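Local coordinates for cystathionine beta-lyase family protein, YNBB B.subtilis ortholog (PDB 3HVY) that probably acts as a pyridoxal-phosphate-dependent lyase of the methionine gamma-lyase family, with a putative role in aluminium resistance, at residues F5-L10 with R19-Y24; E316-D321 with I420-L425; I389-D394 with D412-G417. All coordinates share one frame; numbering follows the deposited sequence.

How the contacts relate
All three contacts lie on the same side of the chain's centre and converge on helix 411-422, which supplies one segment to contact 2 and one to contact 3. Contact 1, between the two N-terminal helices, has its centre about 14 Å from that of contact 2 and about 17 Å from that of contact 3. It touches both: Leu23 CD2 lies 3.6 Å from Leu317 CB of contact 2, and Leu10 CD2 lies 4.0 Å from Leu416 CD2 of contact 3. The centres of contacts 2 and 3 are about 15 Å apart. Contacts 1 and 3 also meet the second subunit. Lys244, which carries the pyridoxal phosphate, belongs to none of these segments.

Contact 1: F5-L10 with R19-Y24; sequences FTKRSL and RVLELY
Leu21 reaches from helix 18-55 toward helix 4-14 and meets two residues one helical turn apart, Lys7 and Leu10. Its two methyls divide the work. CD1 lies against the aliphatic part of the lysine, 3.9 Å from Lys7 CG and 4.0 Å from Lys7 CE, while CD2 points to the other neighbour and stands 4.5 Å from Leu10 CD1, a looser apolar approach. The lysine chain runs obliquely past the leucine branch instead of meeting it end-on. Its CG is anti to the backbone N (chi1 -179°) and the chain stays extended beyond, which carries CG and CE across Leu21 CD1 and the ammonium group past the methyl. There Lys7 NZ forms a salt bridge with Glu18, just before segment 19-24.

Helix 4-14 and the start of the long helix 18-55 form a helical hairpin, with eight residues between the two segments, and the helices are well apart: the nearest CA atoms, those of Lys7 and Leu21, are 8.5 Å from each other. Leu10 is buried further by Leu416 of helix 411-422 and by Leu47 of the second subunit; on the same helix, Thr6 packs on Tyr44 and Ser9 on Leu47 of that subunit. Tyr24, on the second helix, has a weak hydrogen bond to Glu43 of the second subunit. Between the segments carbon meets carbon, at van der Waals distance for Lys7 and Leu21 and more loosely for Leu10, so the fit depends on shape, and the one charged group involved, Lys7 NZ, is bonded to Glu18 beside the segments.

Contact 2: E316-D321 with I420-L425; sequences ELAGFD and IALSKL
Phe320 sets the far end of its ring against one branch of Leu425: CZ lies 3.8 Å from Leu425 CD1 and CE2 is 4.2 Å from the same methyl. The approach is oblique to the ring. Phe320 CG is anti to the carbonyl carbon (chi1 -64°), and from there the ring projects to the C-terminal segment. Elsewhere the ring meets Phe339 edge-to-face and touches Met315, so the leucine methyl is one of several apolar neighbours.

A second, separate touch joins Ala318 CB to Leu422 CD1 at 4.0 Å. Ala318 points toward the other segment, whereas Leu422 starts off at an angle and comes nearer only at its end; its CG is anti to the backbone N (chi1 180°). Leu422 also packs on Ile314 and Met315, in the last turn of helix 287-317.

Both segments are ends of helices. Helix 287-317 closes in a Schellman motif, with Gly319 taking a positive phi of 110°, a backbone shape that glycine takes up readily, and Gly319 N bonds to Glu316 O at 2.8 Å. The turn swings the chain from Ala318 round to Phe320, so that the residues just before and after the glycine both face the C-terminal segment, and then leads it to strand 321-323 of the antiparallel sheet. The C-terminal helix 411-422 unwinds in turn, Leu425 N bonding to Leu422 O at 2.8 Å; Leu425, unlike Leu422, points toward the other segment from its start. Leu317 turns instead to Leu23 and Ala27 of helix 18-55.

Contact 3: I389-D394 with D412-G417; sequences IELSAD and DHAKLG
The C-terminal part of this PLP-dependent chain pairs an antiparallel sheet with helices, and here the residues leading into its strand 392-396 pack on helix 411-422. Leu391 does all of the touching on the strand side. It points toward the helix and divides its methyls between His413, Ala414 and Gly417: CD2 sits over one face of the His413 ring, a CH-pi contact 3.9 Å from the centroid and 19° off the ring normal, displaced toward the rim, while Leu391 CB comes within 3.6 Å of His413 CE1. The other methyl reaches the helix backbone, with Leu391 CD1 4.1 Å from Ala414 CA. One turn along, Gly417 has no side chain, so Leu391 CD2 comes within 4.1 Å of Gly417 CA.

His413 CG is anti to the backbone N (chi1 -174°), which brings the ring face against Leu391 CD2. A water in the ring plane at its edge bridges the segments: it accepts from Leu391 N at 3.0 Å and lies 2.7 Å from His413 ND1. The other ring nitrogen, NE2, bonds to the backbone O of Ala355, so both nitrogens of the buried imidazole have partners and its rotation is fixed. Lys415 NZ and Asp412 OD1 form a salt bridge at 2.7 Å on the helix, and each residue has a further charged partner in the second subunit, Glu43 for the lysine and Arg42 for the aspartate.

Strand 392-396 lies in the sheet between strands 402-406 and 376-379, and helix 411-422 packs against its entry, with Phe295 of the second subunit meeting His413 edge-to-face and Phe310 of helix 287-317 touching Lys415.

Contact 1: F5-L10 with R19-Y24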
# COMPACT_ATOMS: atom_id res chain seq x y z
N PHE D 5 0.67 -14.47 38.14
CA PHE D 5 -0.18 -14.78 36.98
C PHE D 5 0.62 -15.26 35.74
O PHE D 5 0.15 -16.10 34.96
CB PHE D 5 -1.02 -13.54 36.61
N THR D 6 1.81 -14.71 35.55
CA THR D 6 2.66 -15.17 34.48
C THR D 6 3.04 -16.63 34.72
O THR D 6 2.96 -17.47 33.80
CB THR D 6 3.94 -14.35 34.44
OG1 THR D 6 3.62 -12.95 34.34
CG2 THR D 6 4.83 -14.78 33.32
N LYS D 7 3.48 -16.93 35.94
CA LYS D 7 3.92 -18.29 36.28
C LYS D 7 2.73 -19.25 36.09
O LYS D 7 2.87 -20.30 35.45
CB LYS D 7 4.43 -18.32 37.73
CG LYS D 7 4.93 -19.71 38.16
CD LYS D 7 5.37 -19.71 39.61
CE LYS D 7 5.95 -21.06 40.02
NZ LYS D 7 5.86 -21.28 41.51
N ARG D 8 1.58 -18.87 36.63
CA ARG D 8 0.37 -19.71 36.52
C ARG D 8 0.05 -20.03 35.04
O ARG D 8 -0.13 -21.19 34.66
CB ARG D 8 -0.80 -19.00 37.24
N SER D 9 0.03 -19.01 34.19
CA SER D 9 -0.26 -19.19 32.76
C SER D 9 0.79 -20.06 32.07
O SER D 9 0.46 -20.94 31.25
CB SER D 9 -0.36 -17.83 32.08
OG SER D 9 -0.54 -17.99 30.69
N LEU D 10 2.04 -19.84 32.41
CA LEU D 10 3.09 -20.62 31.81
C LEU D 10 2.96 -22.07 32.20
O LEU D 10 3.11 -22.96 31.37
CB LEU D 10 4.46 -20.06 32.20
CG LEU D 10 4.87 -18.74 31.53
CD1 LEU D 10 6.27 -18.32 32.10
CD2 LEU D 10 4.90 -18.90 30.01
N ARG D 19 11.29 -27.13 37.24
CA ARG D 19 12.69 -27.28 36.94
C ARG D 19 13.09 -26.24 35.91
O ARG D 19 14.14 -25.61 36.03
CB ARG D 19 13.01 -28.70 36.45
CG ARG D 19 14.51 -29.02 36.30
N VAL D 20 12.27 -26.08 34.87
CA VAL D 20 12.57 -25.09 33.85
C VAL D 20 12.52 -23.66 34.43
O VAL D 20 13.39 -22.79 34.11
CB VAL D 20 11.67 -25.26 32.61
CG1 VAL D 20 11.84 -24.04 31.66
CG2 VAL D 20 12.04 -26.53 31.87
N LEU D 21 11.54 -23.39 35.29
CA LEU D 21 11.50 -22.08 35.92
C LEU D 21 12.70 -21.83 36.83
O LEU D 21 13.18 -20.69 36.95
CB LEU D 21 10.17 -21.87 36.67
CG LEU D 21 8.94 -21.79 35.75
CD1 LEU D 21 7.67 -21.89 36.55
CD2 LEU D 21 8.97 -20.55 34.88
N GLU D 22 13.23 -22.86 37.46
CA GLU D 22 14.43 -22.65 38.27
C GLU D 22 15.62 -22.31 37.34
O GLU D 22 16.43 -21.48 37.67
CB GLU D 22 14.76 -23.87 39.16
N LEU D 23 15.74 -22.98 36.19
CA LEU D 23 16.84 -22.69 35.26
C LEU D 23 16.73 -21.25 34.74
O LEU D 23 17.74 -20.54 34.59
CB LEU D 23 16.81 -23.70 34.10
CG LEU D 23 17.20 -25.11 34.49
CD1 LEU D 23 17.08 -26.08 33.32
CD2 LEU D 23 18.61 -25.13 35.06
N TYR D 24 15.49 -20.84 34.48
CA TYR D 24 15.16 -19.47 34.05
C TYR D 24 15.67 -18.44 35.02
O TYR D 24 16.33 -17.49 34.61
CB TYR D 24 13.64 -19.34 33.87
CG TYR D 24 13.14 -17.92 33.74
CD1 TYR D 24 13.60 -17.09 32.73
CD2 TYR D 24 12.22 -17.41 34.63
CE1 TYR D 24 13.16 -15.78 32.61
CE2 TYR D 24 11.75 -16.10 34.51
CZ TYR D 24 12.21 -15.30 33.49
OH TYR D 24 11.75 -13.99 33.39

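Contact 2: E316-D321 with I420-L425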
# COMPACT_ATOMS: atom_id res chain seq x y z
N GLU D 316 22.69 -24.26 28.37
CA GLU D 316 23.88 -24.75 29.06
C GLU D 316 23.57 -25.23 30.50
O GLU D 316 24.00 -26.31 30.91
CB GLU D 316 24.92 -23.65 29.06
CG GLU D 316 26.17 -23.90 29.83
CD GLU D 316 27.21 -22.90 29.46
OE1 GLU D 316 27.07 -21.71 29.82
OE2 GLU D 316 28.14 -23.32 28.77
N LEU D 317 22.78 -24.44 31.24
CA LEU D 317 22.31 -24.87 32.54
C LEU D 317 21.58 -26.21 32.46
O LEU D 317 21.65 -27.04 33.37
CB LEU D 317 21.41 -23.81 33.17
CG LEU D 317 22.04 -22.48 33.50
CD1 LEU D 317 21.24 -21.72 34.57
CD2 LEU D 317 23.48 -22.73 33.94
N ALA D 318 20.93 -26.45 31.32
CA ALA D 318 20.23 -27.71 31.06
C ALA D 318 21.13 -28.87 30.62
O ALA D 318 20.63 -29.95 30.37
CB ALA D 318 19.14 -27.47 29.99
N GLY D 319 22.42 -28.62 30.42
CA GLY D 319 23.37 -29.66 30.06
C GLY D 319 23.92 -29.61 28.64
O GLY D 319 24.77 -30.39 28.31
N PHE D 320 23.47 -28.66 27.82
CA PHE D 320 23.86 -28.64 26.43
C PHE D 320 25.11 -27.81 26.14
O PHE D 320 25.31 -26.73 26.74
CB PHE D 320 22.71 -28.12 25.57
CG PHE D 320 21.48 -28.99 25.59
CD1 PHE D 320 21.40 -30.12 24.75
CD2 PHE D 320 20.43 -28.73 26.45
CE1 PHE D 320 20.28 -30.91 24.74
CE2 PHE D 320 19.31 -29.54 26.47
CZ PHE D 320 19.22 -30.62 25.63
N ASP D 321 25.92 -28.32 25.20
CA ASP D 321 27.01 -27.54 24.62
C ASP D 321 26.34 -26.54 23.66
O ASP D 321 25.49 -26.93 22.87
CB ASP D 321 28.00 -28.44 23.88
CG ASP D 321 29.38 -27.78 23.68
OD1 ASP D 321 30.26 -28.43 23.09
OD2 ASP D 321 29.55 -26.61 24.13
N ILE D 420 9.32 -22.30 26.47
CA ILE D 420 8.36 -23.21 25.88
C ILE D 420 9.08 -24.34 25.18
O ILE D 420 8.81 -25.50 25.43
CB ILE D 420 7.40 -22.50 24.90
CG1 ILE D 420 6.47 -21.60 25.70
CG2 ILE D 420 6.59 -23.51 24.09
CD1 ILE D 420 5.82 -20.48 24.85
N ALA D 421 10.05 -24.02 24.35
CA ALA D 421 10.82 -25.04 23.68
C ALA D 421 11.56 -25.99 24.66
O ALA D 421 11.54 -27.22 24.51
CB ALA D 421 11.78 -24.39 22.70
N LEU D 422 12.25 -25.42 25.65
CA LEU D 422 13.01 -26.23 26.61
C LEU D 422 12.12 -27.18 27.43
O LEU D 422 12.53 -28.28 27.77
CB LEU D 422 13.80 -25.30 27.55
CG LEU D 422 14.67 -25.96 28.65
CD1 LEU D 422 15.61 -27.06 28.10
CD2 LEU D 422 15.46 -24.87 29.46
N SER D 423 10.90 -26.73 27.73
CA SER D 423 9.93 -27.52 28.50
C SER D 423 9.40 -28.72 27.71
O SER D 423 8.64 -29.52 28.24
CB SER D 423 8.77 -26.65 28.95
OG SER D 423 9.21 -25.64 29.83
N LYS D 424 9.77 -28.81 26.44
CA LYS D 424 9.54 -30.02 25.67
C LYS D 424 10.70 -31.03 25.79
O LYS D 424 10.57 -32.15 25.34
CB LYS D 424 9.31 -29.68 24.21
CG LYS D 424 8.24 -28.61 24.02
CD LYS D 424 7.40 -28.78 22.82
CE LYS D 424 8.07 -29.71 21.79
NZ LYS D 424 7.50 -29.76 20.40
N LEU D 425 11.82 -30.64 26.37
CA LEU D 425 12.95 -31.55 26.50
C LEU D 425 13.21 -31.97 27.95
O LEU D 425 13.58 -33.13 28.19
CB LEU D 425 14.25 -30.95 25.95
CG LEU D 425 14.31 -30.26 24.60
CD1 LEU D 425 15.76 -29.87 24.34
CD2 LEU D 425 13.73 -31.06 23.46

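Contact 3: I389-D394 with D412-G417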
# COMPACT_ATOMS: atom_id res chain seq x y z
N ILE D 389 14.92 -11.59 11.89
CA ILE D 389 15.05 -10.81 13.09
C ILE D 389 13.87 -11.17 14.04
O ILE D 389 13.86 -10.82 15.23
CB ILE D 389 15.11 -9.30 12.75
CG1 ILE D 389 15.47 -8.43 13.95
CG2 ILE D 389 13.78 -8.86 12.09
CD1 ILE D 389 16.78 -8.80 14.65
N GLU D 390 12.86 -11.83 13.51
CA GLU D 390 11.77 -12.35 14.33
C GLU D 390 12.17 -13.72 14.81
O GLU D 390 12.90 -14.44 14.11
CB GLU D 390 10.46 -12.47 13.56
CG GLU D 390 10.00 -11.23 12.91
CD GLU D 390 8.58 -11.31 12.34
OE1 GLU D 390 7.64 -11.86 13.03
OE2 GLU D 390 8.40 -10.76 11.20
N LEU D 391 11.63 -14.12 15.96
CA LEU D 391 11.96 -15.39 16.58
C LEU D 391 11.74 -16.52 15.59
O LEU D 391 10.63 -16.74 15.07
CB LEU D 391 11.16 -15.65 17.86
CG LEU D 391 11.58 -16.90 18.64
CD1 LEU D 391 13.02 -16.79 19.17
CD2 LEU D 391 10.60 -17.23 19.76
N SER D 392 12.81 -17.24 15.34
CA SER D 392 12.78 -18.37 14.38
C SER D 392 13.93 -19.34 14.67
O SER D 392 14.80 -19.06 15.47
CB SER D 392 12.92 -17.79 12.98
OG SER D 392 14.02 -16.84 12.91
N ALA D 393 13.93 -20.51 14.03
CA ALA D 393 14.96 -21.49 14.27
C ALA D 393 14.97 -22.43 13.08
O ALA D 393 13.97 -22.58 12.37
CB ALA D 393 14.67 -22.26 15.52
N ASP D 394 16.11 -23.06 12.85
CA ASP D 394 16.25 -24.02 11.76
C ASP D 394 17.43 -24.93 11.99
O ASP D 394 18.30 -24.63 12.83
CB ASP D 394 16.41 -23.32 10.41
CG ASP D 394 17.40 -22.17 10.44
OD1 ASP D 394 17.03 -21.03 10.80
OD2 ASP D 394 18.55 -22.39 10.05
N ASP D 412 11.36 -10.49 25.71
CA ASP D 412 10.33 -11.29 26.38
C ASP D 412 9.85 -12.42 25.46
O ASP D 412 9.65 -13.57 25.88
CB ASP D 412 9.17 -10.40 26.80
CG ASP D 412 9.47 -9.61 28.08
OD1 ASP D 412 10.00 -10.20 29.06
OD2 ASP D 412 9.19 -8.38 28.14
N HIS D 413 9.64 -12.10 24.19
CA HIS D 413 9.23 -13.14 23.27
C HIS D 413 10.27 -14.24 23.13
O HIS D 413 9.97 -15.41 23.32
CB HIS D 413 8.84 -12.57 21.89
CG HIS D 413 8.28 -13.61 20.98
ND1 HIS D 413 8.49 -13.59 19.61
CD2 HIS D 413 7.57 -14.74 21.24
CE1 HIS D 413 7.90 -14.64 19.07
NE2 HIS D 413 7.32 -15.35 20.03
N ALA D 414 11.51 -13.86 22.88
CA ALA D 414 12.61 -14.83 22.77
C ALA D 414 12.73 -15.74 23.98
O ALA D 414 12.83 -16.98 23.88
CB ALA D 414 13.93 -14.05 22.54
N LYS D 415 12.69 -15.10 25.14
CA LYS D 415 12.78 -15.79 26.46
C LYS D 415 11.63 -16.77 26.61
O LYS D 415 11.84 -17.95 26.89
CB LYS D 415 12.84 -14.69 27.55
CG LYS D 415 12.46 -14.99 28.97
CD LYS D 415 12.56 -13.67 29.77
CE LYS D 415 11.25 -13.05 29.95
NZ LYS D 415 11.42 -11.83 30.74
N LEU D 416 10.42 -16.32 26.34
CA LEU D 416 9.24 -17.19 26.48
C LEU D 416 9.32 -18.37 25.52
O LEU D 416 9.01 -19.52 25.87
CB LEU D 416 7.95 -16.37 26.24
CG LEU D 416 7.62 -15.34 27.37
CD1 LEU D 416 6.49 -14.34 27.04
CD2 LEU D 416 7.30 -16.07 28.66
N GLY D 417 9.78 -18.09 24.31
CA GLY D 417 9.95 -19.13 23.30
C GLY D 417 10.92 -20.19 23.75
O GLY D 417 10.65 -21.38 23.60
O HOH W 1 9.73 -12.39 17.50